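Long-range contact in periplasmic divalent cation tolerance protein (Xylella fastidiosa, PDB 2NUH), which is of uncertain function but belongs to the CutA family, whose members are linked to divalent cation tolerance and may bind copper ions: residues S10-L15 and I56-K61. Residues are numbered along the deposited sequence; the frame is centred on the assembly and turned at random. Where two conformers were deposited one is given.
Sequences STCPDL and IQLLIK
Cys12 and Ile56 close the end of an antiparallel strand pair with two backbone hydrogen bonds, Cys12 N to Ile56 O (2.9 Å) and Ile56 N to Cys12 O (2.7 Å). Two residues along, Ser10 and Leu58 form the next hydrogen-bonded pair; Leu58 N reaches Ser10 O at 2.7 Å, while the return bond, Ser10 N to Leu58 O, is longer (3.2 Å). Between them Thr11 and Gln57 make the non-hydrogen-bonded pair, where Thr11 CA lies 3.1 Å from Ile56 O in a CA-H...O contact. The tight side is the face bearing Cys12, Ile56 and Leu58, roofed by helix 15-27 through Ala18 and Ile21. In one of its two conformers Cys12 SG packs 3.8 Å from Ile56 CB and more loosely against Leu58 CD2. Ile56 CG1 rests on Asp14 O, and its CD1 meets CD2 of the exposed Leu15 at 3.7 Å, crosswise at the border of the core. The other face is looser: Thr11 CG2 crosses the side chain of partly exposed Gln57 near CD, and Thr11 OG1 bonds to Glu55. Asp14 caps helix 15-27, its OD1 also bonding Ser17 OG. Four backbone bonds thus pair the strands, leaving a mainly apolar surface, the Ser10 hydroxyl paired to the Glu84 carbonyl, on which the first helix of this ferredoxin-like fold can pack.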
loop_
_atom_site.group_PDB
_atom_site.type_symbol
_atom_site.label_atom_id
_atom_site.label_comp_id
_atom_site.label_asym_id
_atom_site.label_seq_id
_atom_site.Cartn_x
_atom_site.Cartn_y
_atom_site.Cartn_z
ATOM N N SER A 10 -1.353 -3.451 1.559
ATOM C CA SER A 10 -1.235 -4.362 0.439
ATOM C C SER A 10 -0.124 -5.325 0.769
ATOM O O SER A 10 0.598 -5.119 1.733
ATOM C CB SER A 10 -0.895 -3.606 -0.843
ATOM O OG SER A 10 -0.941 -4.483 -1.952
ATOM N N THR A 11 0.008 -6.388 -0.003
ATOM C CA THR A 11 1.163 -7.250 0.135
ATOM C C THR A 11 1.718 -7.507 -1.235
ATOM O O THR A 11 0.992 -7.408 -2.226
ATOM C CB THR A 11 0.828 -8.600 0.774
ATOM O OG1 THR A 11 -0.131 -9.283 -0.035
ATOM C CG2 THR A 11 0.271 -8.427 2.155
ATOM N N CYS A 12 2.997 -7.823 -1.301
ATOM C CA CYS A 12 3.578 -8.243 -2.567
ATOM C C CYS A 12 4.472 -9.420 -2.317
ATOM O O CYS A 12 4.884 -9.664 -1.191
ATOM C CB CYS A 12 4.397 -7.169 -3.275
ATOM S SG CYS A 12 5.403 -6.210 -2.202
ATOM N N PRO A 13 4.769 -10.170 -3.375
ATOM C CA PRO A 13 5.470 -11.428 -3.185
ATOM C C PRO A 13 6.942 -11.289 -2.836
ATOM O O PRO A 13 7.525 -12.225 -2.280
ATOM C CB PRO A 13 5.324 -12.120 -4.535
ATOM C CG PRO A 13 5.119 -11.017 -5.514
ATOM C CD PRO A 13 4.386 -9.937 -4.778
ATOM N N ASP A 14 7.562 -10.165 -3.179
ATOM C CA ASP A 14 8.988 -10.061 -2.913
ATOM C C ASP A 14 9.496 -8.652 -2.872
ATOM O O ASP A 14 8.728 -7.707 -3.016
ATOM C CB ASP A 14 9.764 -10.833 -3.969
ATOM C CG ASP A 14 9.551 -10.297 -5.369
ATOM O OD1 ASP A 14 8.993 -9.186 -5.564
ATOM O OD2 ASP A 14 9.962 -11.003 -6.299
ATOM N N LEU A 15 10.804 -8.513 -2.687
ATOM C CA LEU A 15 11.388 -7.195 -2.531
ATOM C C LEU A 15 11.330 -6.323 -3.789
ATOM O O LEU A 15 11.007 -5.157 -3.670
ATOM C CB LEU A 15 12.798 -7.244 -1.910
ATOM C CG LEU A 15 12.865 -7.781 -0.467
ATOM C CD1 LEU A 15 14.302 -8.108 -0.072
ATOM C CD2 LEU A 15 12.221 -6.856 0.566
ATOM N N ILE A 56 5.802 -9.458 1.361
ATOM C CA ILE A 56 6.175 -8.214 2.007
ATOM C C ILE A 56 4.879 -7.481 2.247
ATOM O O ILE A 56 4.061 -7.363 1.337
ATOM C CB ILE A 56 7.034 -7.357 1.072
ATOM C CG1 ILE A 56 8.199 -8.180 0.498
ATOM C CG2 ILE A 56 7.495 -6.059 1.759
ATOM C CD1 ILE A 56 9.165 -8.668 1.521
ATOM N N GLN A 57 4.673 -7.009 3.470
ATOM C CA GLN A 57 3.502 -6.227 3.781
ATOM C C GLN A 57 3.794 -4.777 3.476
ATOM O O GLN A 57 4.849 -4.265 3.850
ATOM C CB GLN A 57 3.130 -6.404 5.258
ATOM C CG GLN A 57 1.962 -5.539 5.700
ATOM C CD GLN A 57 0.652 -6.032 5.165
ATOM O OE1 GLN A 57 -0.116 -5.279 4.544
ATOM N NE2 GLN A 57 0.385 -7.294 5.382
ATOM N N LEU A 58 2.868 -4.120 2.788
ATOM C CA LEU A 58 3.012 -2.707 2.506
ATOM C C LEU A 58 2.027 -1.913 3.317
ATOM O O LEU A 58 0.884 -2.334 3.525
ATOM C CB LEU A 58 2.764 -2.405 1.028
ATOM C CG LEU A 58 3.646 -3.115 0.008
ATOM C CD1 LEU A 58 3.222 -2.596 -1.349
ATOM C CD2 LEU A 58 5.106 -2.822 0.243
ATOM N N LEU A 59 2.500 -0.765 3.778
ATOM C CA LEU A 59 1.669 0.220 4.440
ATOM C C LEU A 59 1.872 1.494 3.662
ATOM O O LEU A 59 2.938 2.099 3.703
ATOM C CB LEU A 59 2.090 0.440 5.897
ATOM C CG LEU A 59 1.921 -0.685 6.903
ATOM C CD1 LEU A 59 2.528 -0.257 8.214
ATOM C CD2 LEU A 59 0.465 -0.996 7.100
ATOM N N ILE A 60 0.842 1.882 2.937
ATOM C CA ILE A 60 0.928 3.005 2.025
ATOM C C ILE A 60 0.202 4.168 2.650
ATOM O O ILE A 60 -0.964 4.048 2.996
ATOM C CB ILE A 60 0.272 2.637 0.703
ATOM C CG1 ILE A 60 1.049 1.501 0.060
ATOM C CG2 ILE A 60 0.248 3.821 -0.237
ATOM C CD1 ILE A 60 0.223 0.681 -0.903
ATOM N N LYS A 61 0.885 5.300 2.790
ATOM C CA LYS A 61 0.270 6.461 3.415
ATOM C C LYS A 61 -0.115 7.440 2.325
ATOM O O LYS A 61 0.719 7.891 1.559
ATOM C CB LYS A 61 1.241 7.127 4.388
ATOM C CG LYS A 61 1.225 6.564 5.804
ATOM C CD LYS A 61 1.943 5.245 5.924
ATOM C CE LYS A 61 3.444 5.422 5.963
ATOM N NZ LYS A 61 4.122 4.112 5.939
#